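Side-chain contacts in Polyphosphate:AMP phosphotransferase (Meiothermus ruber H328, PDB 5O6M), which transfers phosphate from inorganic polyphosphate to AMP and ADP, yielding ADP and ATP, and also accepts the mono- and diphosphates of other nucleosides: residues D[61-66]-D[208-213]; D[123-128]-D[163-168]; D[197-200]-D[205-208]; D[226-229]-D[233-236]. The protein carries 1 engineered substitution. One frame throughout, in Å; residues are numbered along the deposited sequence.

Contact 1 (D[61-66]-D[208-213])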
loop_
_atom_site.group_PDB
_atom_site.type_symbol
_atom_site.label_atom_id
_atom_site.label_comp_id
_atom_site.label_asym_id
_atom_site.label_seq_id
_atom_site.Cartn_x
_atom_site.Cartn_y
_atom_site.Cartn_z
ATOM N N VAL D 61 20.528 6.189 -3.347
ATOM C CA VAL D 61 20.329 6.750 -2.014
ATOM C C VAL D 61 21.022 8.105 -1.931
ATOM O O VAL D 61 22.171 8.253 -2.369
ATOM C CB VAL D 61 20.864 5.799 -0.930
ATOM C CG1 VAL D 61 20.703 6.423 0.451
ATOM C CG2 VAL D 61 20.144 4.464 -0.999
ATOM N N LEU D 62 20.307 9.102 -1.407
ATOM C CA LEU D 62 20.840 10.441 -1.180
ATOM C C LEU D 62 20.707 10.784 0.297
ATOM O O LEU D 62 19.593 10.796 0.834
ATOM C CB LEU D 62 20.110 11.475 -2.037
ATOM C CG LEU D 62 20.194 11.322 -3.555
ATOM C CD1 LEU D 62 19.446 12.456 -4.221
ATOM C CD2 LEU D 62 21.642 11.298 -4.011
ATOM N N GLN D 63 21.836 11.056 0.950
ATOM C CA GLN D 63 21.849 11.569 2.313
ATOM C C GLN D 63 22.796 12.762 2.384
ATOM O O GLN D 63 23.797 12.822 1.666
ATOM C CB GLN D 63 22.272 10.486 3.325
ATOM C CG GLN D 63 21.277 9.326 3.492
ATOM C CD GLN D 63 20.046 9.672 4.330
ATOM O OE1 GLN D 63 19.017 9.002 4.235
ATOM N NE2 GLN D 63 20.157 10.693 5.171
ATOM N N ALA D 64 22.469 13.718 3.250
ATOM C CA ALA D 64 23.300 14.906 3.402
ATOM C C ALA D 64 22.879 15.642 4.662
ATOM O O ALA D 64 21.768 15.458 5.170
ATOM C CB ALA D 64 23.195 15.831 2.184
ATOM N N MET D 65 23.791 16.466 5.174
ATOM C CA MET D 65 23.397 17.447 6.172
ATOM C C MET D 65 22.298 18.334 5.600
ATOM O O MET D 65 22.163 18.486 4.380
ATOM C CB MET D 65 24.596 18.301 6.593
ATOM C CG MET D 65 25.760 17.523 7.195
ATOM S SD MET D 65 25.345 16.665 8.728
ATOM C CE MET D 65 24.560 17.982 9.652
ATOM N N ASP D 66 21.503 18.924 6.493
ATOM C CA ASP D 66 20.445 19.822 6.050
ATOM C C ASP D 66 21.030 20.910 5.161
ATOM O O ASP D 66 22.068 21.498 5.478
ATOM C CB ASP D 66 19.735 20.439 7.255
ATOM C CG ASP D 66 19.080 19.400 8.140
ATOM O OD1 ASP D 66 18.732 18.315 7.626
ATOM O OD2 ASP D 66 18.916 19.667 9.350
ATOM N N GLU D 208 29.555 12.692 13.232
ATOM C CA GLU D 208 29.998 11.421 13.796
ATOM C C GLU D 208 29.073 10.285 13.381
ATOM O O GLU D 208 29.536 9.192 13.032
ATOM C CB GLU D 208 30.078 11.532 15.318
ATOM C CG GLU D 208 31.158 12.483 15.801
ATOM C CD GLU D 208 31.028 12.832 17.269
ATOM O OE1 GLU D 208 30.094 12.323 17.924
ATOM O OE2 GLU D 208 31.858 13.622 17.766
ATOM N N ALA D 209 27.760 10.523 13.418
ATOM C CA ALA D 209 26.814 9.488 13.015
ATOM C C ALA D 209 27.006 9.112 11.551
ATOM O O ALA D 209 26.941 7.929 11.193
ATOM C CB ALA D 209 25.381 9.953 13.271
ATOM N N TYR D 210 27.245 10.103 10.689
ATOM C CA TYR D 210 27.460 9.796 9.279
ATOM C C TYR D 210 28.718 8.960 9.081
ATOM O O TYR D 210 28.712 7.996 8.307
ATOM C CB TYR D 210 27.521 11.081 8.455
ATOM C CG TYR D 210 26.182 11.493 7.886
ATOM C CD1 TYR D 210 25.571 10.739 6.890
ATOM C CD2 TYR D 210 25.533 12.639 8.329
ATOM C CE1 TYR D 210 24.347 11.109 6.358
ATOM C CE2 TYR D 210 24.308 13.019 7.802
ATOM C CZ TYR D 210 23.721 12.249 6.816
ATOM O OH TYR D 210 22.505 12.619 6.287
ATOM N N GLU D 211 29.806 9.305 9.769
ATOM C CA GLU D 211 31.020 8.505 9.647
ATOM C C GLU D 211 30.783 7.082 10.141
ATOM O O GLU D 211 31.240 6.115 9.520
ATOM C CB GLU D 211 32.175 9.162 10.401
ATOM C CG GLU D 211 33.486 8.395 10.276
ATOM C CD GLU D 211 34.660 9.111 10.917
ATOM O OE1 GLU D 211 34.971 8.824 12.092
ATOM O OE2 GLU D 211 35.268 9.967 10.237
ATOM N N ALA D 212 30.081 6.936 11.266
ATOM C CA ALA D 212 29.773 5.604 11.775
ATOM C C ALA D 212 28.904 4.837 10.787
ATOM O O ALA D 212 29.185 3.677 10.461
ATOM C CB ALA D 212 29.084 5.710 13.136
ATOM N N ALA D 213 27.831 5.469 10.308
ATOM C CA ALA D 213 26.943 4.813 9.354
ATOM C C ALA D 213 27.691 4.423 8.086
ATOM O O ALA D 213 27.568 3.293 7.599
ATOM C CB ALA D 213 25.762 5.725 9.025
#
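Where strand 57-64 runs out toward the phosphate-binding loop of this P-loop NTPase fold, Q63, A64 and M65 receive the ring of Y210 from helix 203-217. The tyrosine reaches across from the helix and sets its hydroxyl against the strand end. Q63 NE2 donates to Y210 OH over 3.2 Å, with an N-H...O angle of 153° and the oxygen lying in the amide plane. Amide and ring are turned 47° against each other, and the two side chains cross at about a right angle. The glutamine is bent at chi2 (-76°), which brings NE2 back over the hydroxyl while its CB stays at the ring edge, 3.7 Å from Y210 CE1. The same hydroxyl also lies close to the strand backbone, 3.1 Å from A64 O.

The strand concerned is the central one of the parallel sheet, and K70, just beyond the segment, belongs to the ATP pocket. The amide of Q63 works in both directions there: NE2 also donates to E126, which lines the pocket, and OE1 pairs with S123. M65 supplies an apolar flank through a Met-aromatic contact, its SD 3.9 Å from Y210 CE2 and oblique to the ring. Methionine and tyrosine run past each other in opposite directions, and the ring of F167 meets Y210 from the neighbouring strand.

Contact 2 (D[123-128]-D[163-168]). With ATP (adenosine-5'-triphosphate), chain X.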
loop_
_atom_site.group_PDB
_atom_site.type_symbol
_atom_site.label_atom_id
_atom_site.label_comp_id
_atom_site.label_asym_id
_atom_site.label_seq_id
_atom_site.Cartn_x
_atom_site.Cartn_y
_atom_site.Cartn_z
ATOM N N SER D 123 16.474 8.113 3.700
ATOM C CA SER D 123 16.347 6.671 3.564
ATOM C C SER D 123 16.289 6.028 4.942
ATOM O O SER D 123 16.099 6.700 5.961
ATOM C CB SER D 123 17.514 6.099 2.754
ATOM O OG SER D 123 18.719 6.232 3.486
ATOM N N HIS D 124 16.453 4.702 4.953
ATOM C CA HIS D 124 16.583 3.937 6.185
ATOM C C HIS D 124 17.758 4.396 7.036
ATOM O O HIS D 124 17.799 4.085 8.232
ATOM C CB HIS D 124 16.736 2.451 5.846
ATOM C CG HIS D 124 17.684 2.179 4.717
ATOM N ND1 HIS D 124 17.500 2.693 3.451
ATOM C CD2 HIS D 124 18.806 1.425 4.654
ATOM C CE1 HIS D 124 18.483 2.289 2.663
ATOM N NE2 HIS D 124 19.287 1.515 3.368
ATOM N N TYR D 125 18.717 5.118 6.453
ATOM C CA TYR D 125 19.867 5.561 7.231
ATOM C C TYR D 125 19.481 6.594 8.281
ATOM O O TYR D 125 20.177 6.717 9.293
ATOM C CB TYR D 125 20.956 6.106 6.298
ATOM C CG TYR D 125 21.657 4.988 5.562
ATOM C CD1 TYR D 125 22.674 4.266 6.169
ATOM C CD2 TYR D 125 21.285 4.636 4.273
ATOM C CE1 TYR D 125 23.308 3.226 5.513
ATOM C CE2 TYR D 125 21.915 3.597 3.606
ATOM C CZ TYR D 125 22.926 2.895 4.234
ATOM O OH TYR D 125 23.561 1.861 3.582
ATOM N N GLU D 126 18.368 7.305 8.087
ATOM C CA GLU D 126 17.883 8.214 9.121
ATOM C C GLU D 126 17.649 7.502 10.448
ATOM O O GLU D 126 17.666 8.153 11.498
ATOM C CB GLU D 126 16.597 8.903 8.661
ATOM C CG GLU D 126 16.780 9.829 7.468
ATOM C CD GLU D 126 17.538 11.100 7.821
ATOM O OE1 GLU D 126 17.475 11.523 8.996
ATOM O OE2 GLU D 126 18.191 11.679 6.926
ATOM N N ASP D 127 17.417 6.189 10.430
ATOM C CA ASP D 127 17.186 5.444 11.662
ATOM C C ASP D 127 18.473 5.079 12.394
ATOM O O ASP D 127 18.406 4.404 13.428
ATOM C CB ASP D 127 16.363 4.186 11.370
ATOM C CG ASP D 127 14.915 4.505 11.037
ATOM O OD1 ASP D 127 14.181 4.947 11.947
ATOM O OD2 ASP D 127 14.506 4.320 9.871
ATOM N N VAL D 128 19.633 5.501 11.888
ATOM C CA VAL D 128 20.874 5.455 12.654
ATOM C C VAL D 128 21.543 6.822 12.564
ATOM O O VAL D 128 22.742 6.961 12.835
ATOM C CB VAL D 128 21.819 4.348 12.157
ATOM C CG1 VAL D 128 21.197 2.976 12.385
ATOM C CG2 VAL D 128 22.190 4.575 10.699
ATOM N N ILE D 163 22.765 -0.841 -6.304
ATOM C CA ILE D 163 22.621 0.111 -5.210
ATOM C C ILE D 163 23.744 1.132 -5.283
ATOM O O ILE D 163 24.926 0.768 -5.288
ATOM C CB ILE D 163 22.624 -0.596 -3.845
ATOM C CG1 ILE D 163 21.509 -1.639 -3.782
ATOM C CG2 ILE D 163 22.482 0.419 -2.717
ATOM C CD1 ILE D 163 21.531 -2.472 -2.511
ATOM N N LEU D 164 23.375 2.408 -5.326
ATOM C CA LEU D 164 24.322 3.505 -5.209
ATOM C C LEU D 164 23.908 4.375 -4.033
ATOM O O LEU D 164 22.754 4.813 -3.956
ATOM C CB LEU D 164 24.376 4.349 -6.492
ATOM C CG LEU D 164 24.913 3.689 -7.762
ATOM C CD1 LEU D 164 25.554 4.730 -8.670
ATOM C CD2 LEU D 164 25.897 2.584 -7.427
ATOM N N LYS D 165 24.847 4.639 -3.131
ATOM C CA LYS D 165 24.599 5.498 -1.984
ATOM C C LYS D 165 25.529 6.697 -2.063
ATOM O O LYS D 165 26.749 6.540 -2.183
ATOM C CB LYS D 165 24.784 4.731 -0.672
ATOM C CG LYS D 165 23.836 3.542 -0.537
ATOM C CD LYS D 165 24.066 2.754 0.744
ATOM C CE LYS D 165 25.381 2.004 0.739
ATOM N NZ LYS D 165 25.467 1.073 1.907
ATOM N N PHE D 166 24.947 7.892 -2.025
ATOM C CA PHE D 166 25.689 9.139 -2.144
ATOM C C PHE D 166 25.528 9.939 -0.862
ATOM O O PHE D 166 24.401 10.242 -0.452
ATOM C CB PHE D 166 25.201 9.960 -3.342
ATOM C CG PHE D 166 25.449 9.309 -4.673
ATOM C CD1 PHE D 166 26.704 9.355 -5.259
ATOM C CD2 PHE D 166 24.428 8.656 -5.340
ATOM C CE1 PHE D 166 26.936 8.757 -6.489
ATOM C CE2 PHE D 166 24.653 8.054 -6.570
ATOM C CZ PHE D 166 25.908 8.108 -7.148
ATOM N N PHE D 167 26.647 10.259 -0.218
ATOM C CA PHE D 167 26.677 11.261 0.838
ATOM C C PHE D 167 27.200 12.556 0.221
ATOM O O PHE D 167 28.364 12.628 -0.184
ATOM C CB PHE D 167 27.544 10.806 2.009
ATOM C CG PHE D 167 27.624 11.806 3.129
ATOM C CD1 PHE D 167 26.481 12.200 3.805
ATOM C CD2 PHE D 167 28.839 12.360 3.502
ATOM C CE1 PHE D 167 26.547 13.120 4.840
ATOM C CE2 PHE D 167 28.912 13.284 4.533
ATOM C CZ PHE D 167 27.764 13.663 5.202
ATOM N N LEU D 168 26.336 13.563 0.113
ATOM C CA LEU D 168 26.756 14.877 -0.371
ATOM C C LEU D 168 27.371 15.641 0.796
ATOM O O LEU D 168 26.675 15.997 1.754
ATOM C CB LEU D 168 25.590 15.640 -0.991
ATOM C CG LEU D 168 24.733 14.874 -2.000
ATOM C CD1 LEU D 168 23.579 15.740 -2.496
ATOM C CD2 LEU D 168 25.563 14.347 -3.155
HETATM P PG ATP X . 14.013 17.833 3.691
HETATM O O1G ATP X . 14.262 16.404 3.292
HETATM O O2G ATP X . 15.065 18.369 4.658
HETATM O O3G ATP X . 13.924 18.780 2.485
HETATM P PB ATP X . 11.186 18.479 4.102
HETATM O O1B ATP X . 10.830 19.693 4.868
HETATM O O2B ATP X . 11.133 18.600 2.578
HETATM O O3B ATP X . 12.635 17.941 4.483
HETATM P PA ATP X . 10.439 15.757 5.009
HETATM O O1A ATP X . 10.765 14.879 3.866
HETATM O O2A ATP X . 9.132 15.398 5.714
HETATM O O3A ATP X . 10.250 17.257 4.507
HETATM O "O5'" ATP X . 11.591 15.641 6.174
HETATM C "C5'" ATP X . 11.301 16.073 7.519
HETATM C "C4'" ATP X . 12.236 15.463 8.538
HETATM O "O4'" ATP X . 12.004 14.044 8.683
HETATM C "C3'" ATP X . 13.743 15.625 8.284
HETATM O "O3'" ATP X . 14.290 16.530 9.236
HETATM C "C2'" ATP X . 14.306 14.207 8.496
HETATM O "O2'" ATP X . 15.509 14.186 9.255
HETATM C "C1'" ATP X . 13.179 13.562 9.292
HETATM N N9 ATP X . 13.181 12.103 9.302
HETATM C C8 ATP X . 13.327 11.250 8.240
HETATM N N7 ATP X . 13.402 9.984 8.575
HETATM C C5 ATP X . 13.291 10.004 9.957
HETATM C C6 ATP X . 13.313 8.983 10.927
HETATM N N6 ATP X . 13.513 7.692 10.645
HETATM N N1 ATP X . 13.163 9.343 12.220
HETATM C C2 ATP X . 13.019 10.638 12.515
HETATM N N3 ATP X . 13.001 11.687 11.692
HETATM C C4 ATP X . 13.142 11.302 10.419
#
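Y125 and K165 cross at about a right angle, the ring coming from the 3-10 turn 124-127 and the aliphatic chain from strand 161-169. The lysine extends as far as CD, which lies oblique to the tyrosine ring at 3.7 Å from Y125 CZ. A bend at chi3 (-69°) then turns its end to the phenol oxygen, and K165 NZ donates to Y125 OH over 2.7 Å. The ammonium is further satisfied by a salt bridge to E153 and by the carbonyl of T217, which probably compensates the buried charge.

The tyrosine is steered from its own turn. S123 OG accepts from Y125 N at 3.2 Å in a nearly straight bond (168°), an ST turn, and the same oxygen lies at the ring edge, in its plane. Next door, Y125 CD2 rests 3.8 Å above one face of the H124 ring, toward its rim. A leucine in place of Y125 would probably leave K165 NZ without one of its hydrogen-bond partners and open a gap beside its CD.

The following residues of the turn face the nucleotide: E126 OE1 takes a weak hydrogen bond from ATP O2' (3.3 Å) and D127 OD1 another weak one from ATP N6 (3.1 Å). Y125 thus points into the protein while its successors line the pocket. Its ring meets W224 of strand 224-228 edge to face and touches I149 of helix 145-158, whose E153 pairs with K165; on the sheet side, the lysine touches V61 of strand 57-64.

Contact 3 (D[197-200]-D[205-208])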
loop_
_atom_site.group_PDB
_atom_site.type_symbol
_atom_site.label_atom_id
_atom_site.label_comp_id
_atom_site.label_asym_id
_atom_site.label_seq_id
_atom_site.Cartn_x
_atom_site.Cartn_y
_atom_site.Cartn_z
ATOM N N LEU D 197 17.867 24.745 12.699
ATOM C CA LEU D 197 18.845 25.341 13.600
ATOM C C LEU D 197 19.271 24.356 14.683
ATOM O O LEU D 197 20.467 24.186 14.945
ATOM C CB LEU D 197 18.270 26.618 14.213
ATOM C CG LEU D 197 17.936 27.697 13.182
ATOM C CD1 LEU D 197 17.433 28.962 13.855
ATOM C CD2 LEU D 197 19.147 27.995 12.307
ATOM N N GLU D 198 18.302 23.696 15.324
ATOM C CA GLU D 198 18.637 22.717 16.354
ATOM C C GLU D 198 19.491 21.586 15.797
ATOM O O GLU D 198 20.360 21.061 16.504
ATOM C CB GLU D 198 17.365 22.153 16.985
ATOM C CG GLU D 198 16.573 23.164 17.795
ATOM C CD GLU D 198 15.313 22.566 18.391
ATOM O OE1 GLU D 198 14.989 21.405 18.062
ATOM O OE2 GLU D 198 14.645 23.259 19.189
ATOM N N ASP D 199 19.258 21.190 14.543
ATOM C CA ASP D 199 20.125 20.194 13.921
ATOM C C ASP D 199 21.495 20.777 13.600
ATOM O O ASP D 199 22.504 20.069 13.685
ATOM C CB ASP D 199 19.470 19.635 12.657
ATOM C CG ASP D 199 18.310 18.701 12.961
ATOM O OD1 ASP D 199 18.310 18.073 14.043
ATOM O OD2 ASP D 199 17.395 18.596 12.117
ATOM N N ARG D 200 21.552 22.061 13.237
ATOM C CA ARG D 200 22.840 22.693 12.973
ATOM C C ARG D 200 23.667 22.796 14.246
ATOM O O ARG D 200 24.884 22.583 14.226
ATOM C CB ARG D 200 22.642 24.082 12.372
ATOM C CG ARG D 200 23.917 24.886 12.400
ATOM C CD ARG D 200 23.887 26.081 11.486
ATOM N NE ARG D 200 25.128 26.832 11.629
ATOM C CZ ARG D 200 26.239 26.557 10.955
ATOM N NH1 ARG D 200 26.251 25.554 10.089
ATOM N NH2 ARG D 200 27.332 27.280 11.147
ATOM N N ARG D 205 27.756 16.018 16.276
ATOM C CA ARG D 205 27.166 14.714 16.551
ATOM C C ARG D 205 26.594 14.083 15.286
ATOM O O ARG D 205 26.653 12.858 15.125
ATOM C CB ARG D 205 26.097 14.830 17.635
ATOM C CG ARG D 205 26.659 15.060 19.032
ATOM C CD ARG D 205 25.652 14.650 20.098
ATOM N NE ARG D 205 25.294 15.755 20.982
ATOM C CZ ARG D 205 25.793 15.935 22.202
ATOM N NH1 ARG D 205 25.405 16.972 22.933
ATOM N NH2 ARG D 205 26.678 15.078 22.693
ATOM N N TYR D 206 26.051 14.897 14.374
ATOM C CA TYR D 206 25.592 14.370 13.090
ATOM C C TYR D 206 26.755 13.879 12.236
ATOM O O TYR D 206 26.668 12.812 11.617
ATOM C CB TYR D 206 24.783 15.425 12.333
ATOM C CG TYR D 206 23.297 15.396 12.622
ATOM C CD1 TYR D 206 22.691 16.390 13.376
ATOM C CD2 TYR D 206 22.502 14.367 12.138
ATOM C CE1 TYR D 206 21.329 16.359 13.637
ATOM C CE2 TYR D 206 21.142 14.326 12.392
ATOM C CZ TYR D 206 20.561 15.324 13.143
ATOM O OH TYR D 206 19.208 15.283 13.399
ATOM N N GLN D 207 27.847 14.646 12.174
ATOM C CA GLN D 207 29.005 14.208 11.401
ATOM C C GLN D 207 29.534 12.873 11.911
ATOM O O GLN D 207 29.934 12.010 11.122
ATOM C CB GLN D 207 30.102 15.272 11.437
ATOM C CG GLN D 207 29.692 16.597 10.818
ATOM C CD GLN D 207 29.709 16.561 9.304
ATOM O OE1 GLN D 207 30.765 16.423 8.687
ATOM N NE2 GLN D 207 28.536 16.681 8.697
ATOM N N GLU D 208 29.555 12.692 13.232
ATOM C CA GLU D 208 29.998 11.421 13.796
ATOM C C GLU D 208 29.073 10.285 13.381
ATOM O O GLU D 208 29.536 9.192 13.032
ATOM C CB GLU D 208 30.078 11.532 15.318
ATOM C CG GLU D 208 31.158 12.483 15.801
ATOM C CD GLU D 208 31.028 12.832 17.269
ATOM O OE1 GLU D 208 30.094 12.323 17.924
ATOM O OE2 GLU D 208 31.858 13.622 17.766
#
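D199 and Y206 meet across the short connection between helices 195-201 and 203-217, their CA atoms 8.0 Å apart. The polar part of the contact is one hydrogen bond, Y206 OH donating to D199 OD1 over 3.0 Å. It arrives from above the carboxylate, 70° out of its plane, and the carboxylate and ring planes stand 83° apart. With CG beside the backbone N (chi1 -73°), the aspartate swings its end toward the tyrosine although its CB sets off in another direction.

The van der Waals part follows the ring edge. D199 OD1 lies there near the ring plane, 3.5 Å from Y206 CE1, while D199 CB rests 3.9 Å from the same carbon. V130 and V133 of helix 130-133 pack on the tyrosine.

Charge forms the third element: OD1 also makes a salt bridge with K134, whereas OD2 comes close to D66 OD2. On helix 195-201, R200, whose CB points away from Y206, bonds to the backbone of E267 of a second subunit. The side chain of D199 lies about 5 Å from ATP at the nearest atoms.

D199 OD1 is thus gripped by a hydroxyl and an ammonium together, which would fix the rotation of the carboxylate and probably offset part of the repulsion from D66.

Contact 4 (D[226-229]-D[233-236]). With PO4 (phosphate ion), chain B; PO4 (phosphate ion), chain C.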
loop_
_atom_site.group_PDB
_atom_site.type_symbol
_atom_site.label_atom_id
_atom_site.label_comp_id
_atom_site.label_asym_id
_atom_site.label_seq_id
_atom_site.Cartn_x
_atom_site.Cartn_y
_atom_site.Cartn_z
ATOM N N VAL D 226 31.336 9.342 -1.145
ATOM C CA VAL D 226 31.389 10.669 -0.547
ATOM C C VAL D 226 31.585 11.666 -1.680
ATOM O O VAL D 226 32.545 11.561 -2.452
ATOM C CB VAL D 226 32.509 10.775 0.496
ATOM C CG1 VAL D 226 32.577 12.189 1.053
ATOM C CG2 VAL D 226 32.285 9.769 1.611
ATOM N N ILE D 227 30.668 12.621 -1.791
ATOM C CA ILE D 227 30.618 13.562 -2.902
ATOM C C ILE D 227 31.005 14.940 -2.367
ATOM O O ILE D 227 30.258 15.525 -1.569
ATOM C CB ILE D 227 29.231 13.594 -3.559
ATOM C CG1 ILE D 227 28.805 12.186 -3.995
ATOM C CG2 ILE D 227 29.218 14.575 -4.733
ATOM C CD1 ILE D 227 29.732 11.558 -5.020
ATOM N N PRO D 228 32.168 15.481 -2.743
ATOM C CA PRO D 228 32.453 16.881 -2.410
ATOM C C PRO D 228 31.349 17.757 -2.972
ATOM O O PRO D 228 31.180 17.842 -4.193
ATOM C CB PRO D 228 33.803 17.148 -3.088
ATOM C CG PRO D 228 34.400 15.788 -3.311
ATOM C CD PRO D 228 33.239 14.868 -3.548
ATOM N N ALA D 229 30.576 18.394 -2.095
ATOM C CA ALA D 229 29.330 19.027 -2.505
ATOM C C ALA D 229 29.267 20.510 -2.169
ATOM O O ALA D 229 28.189 21.108 -2.269
ATOM C CB ALA D 229 28.139 18.292 -1.877
ATOM N N TRP D 233 28.250 22.588 -9.158
ATOM C CA TRP D 233 28.621 22.085 -10.477
ATOM C C TRP D 233 29.434 20.803 -10.366
ATOM O O TRP D 233 29.289 19.894 -11.193
ATOM C CB TRP D 233 29.390 23.151 -11.264
ATOM C CG TRP D 233 30.691 23.596 -10.643
ATOM C CD1 TRP D 233 30.881 24.658 -9.805
ATOM C CD2 TRP D 233 31.983 23.006 -10.839
ATOM N NE1 TRP D 233 32.207 24.754 -9.455
ATOM C CE2 TRP D 233 32.905 23.753 -10.078
ATOM C CE3 TRP D 233 32.448 21.912 -11.577
ATOM C CZ2 TRP D 233 34.264 23.443 -10.036
ATOM C CZ3 TRP D 233 33.797 21.607 -11.535
ATOM C CH2 TRP D 233 34.689 22.368 -10.770
ATOM N N TYR D 234 30.294 20.705 -9.350
ATOM C CA TYR D 234 31.092 19.498 -9.187
ATOM C C TYR D 234 30.253 18.360 -8.622
ATOM O O TYR D 234 30.316 17.228 -9.113
ATOM C CB TYR D 234 32.295 19.772 -8.285
ATOM C CG TYR D 234 33.284 18.628 -8.254
ATOM C CD1 TYR D 234 34.092 18.358 -9.354
ATOM C CD2 TYR D 234 33.411 17.821 -7.135
ATOM C CE1 TYR D 234 34.998 17.316 -9.338
ATOM C CE2 TYR D 234 34.317 16.779 -7.109
ATOM C CZ TYR D 234 35.108 16.532 -8.214
ATOM O OH TYR D 234 36.009 15.497 -8.196
ATOM N N ARG D 235 29.461 18.650 -7.589
ATOM C CA ARG D 235 28.541 17.657 -7.046
ATOM C C ARG D 235 27.691 17.049 -8.154
ATOM O O ARG D 235 27.626 15.823 -8.306
ATOM C CB ARG D 235 27.662 18.304 -5.975
ATOM C CG ARG D 235 26.556 17.419 -5.423
ATOM C CD ARG D 235 25.479 18.275 -4.776
ATOM N NE ARG D 235 24.627 18.917 -5.774
ATOM C CZ ARG D 235 23.944 20.038 -5.566
ATOM N NH1 ARG D 235 24.023 20.660 -4.399
ATOM N NH2 ARG D 235 23.190 20.543 -6.533
ATOM N N ASN D 236 27.032 17.902 -8.941
ATOM C CA ASN D 236 26.174 17.418 -10.017
ATOM C C ASN D 236 26.967 16.625 -11.050
ATOM O O ASN D 236 26.500 15.586 -11.532
ATOM C CB ASN D 236 25.452 18.593 -10.679
ATOM C CG ASN D 236 24.559 19.346 -9.712
ATOM O OD1 ASN D 236 24.114 18.797 -8.703
ATOM N ND2 ASN D 236 24.293 20.612 -10.015
HETATM P P PO4 B . 21.371 23.803 -5.580
HETATM O O1 PO4 B . 21.717 25.248 -5.307
HETATM O O2 PO4 B . 22.119 23.321 -6.803
HETATM O O3 PO4 B . 19.888 23.678 -5.835
HETATM O O4 PO4 B . 21.756 22.960 -4.388
HETATM P P PO4 C . 27.527 26.563 -7.993
HETATM O O1 PO4 C . 28.542 27.607 -8.402
HETATM O O2 PO4 C . 27.885 25.237 -8.622
HETATM O O3 PO4 C . 26.153 26.988 -8.458
HETATM O O4 PO4 C . 27.536 26.415 -6.489
#
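The chain leaves strand 224-228 and turns within a few residues into helix 232-249, bringing A229 CA to 4.8 Å from R235 CA with no hydrogen bond between the two segments. Apolar surfaces do the joining instead. I227 CG2 touches R235 CA at 3.9 Å, and two residues on A229 CB lies 3.9 Å from R235 CD, so the arginine stem passes over both residues. P228 crosses Y234 at a slant, its CG 3.9 Å from Y234 CE2, while its carbonyl oxygen sits in plane at the edge of the tyrosine ring. The phenol end reaches further, bonding to Y4 and to the backbone of A24.

Beyond the stem the arginine turns polar. Its CG stands opposite the backbone N (chi1 174°), and a bend at chi3 (76°) carries the guanidinium away from the strand. N236 OD1 lies near the guanidinium plane and receives two nitrogens side-on, with R235 NE at 3.0 Å. The other edge meets a phosphate ion: R235 NH2 donates to O2 at 3.0 Å and NH1 to O4 at 3.2 Å. Replacing R235 by a leucine would probably leave that phosphate without both of these donors and N236 OD1 without its two-pronged partner.

A second phosphate is bound by W233 N, 2.7 Å from its O2, at the first turn of the helix. Both ions probably come from the crystallisation liquor. The arrangement itself is a short strand-to-helix connection, at the C-terminal end of edge strand 224-228 in the parallel sheet of the P-loop NTPase fold.

In the fold
Contacts 1 and 2 lie on adjacent strands of the parallel sheet, their centres about 7 Å apart, and pack against each other, Y210 CD1 3.3 Å from F167 CE1. Contact 1 continues into contact 3 along helix 203-217, with M65 CE 3.7 Å from Y206 CB and centres about 10 Å apart. Contact 4 joins the sheet from the other side of strand 161-169, where F167 O and I227 N approach to 2.8 Å, a probable hydrogen bond. ATP is touched directly by contact 2; the side chain of Q63 in contact 1 stays about 7 Å from ATP at the nearest atoms. The side chain of R235 in contact 4 is about 12 Å from ATP.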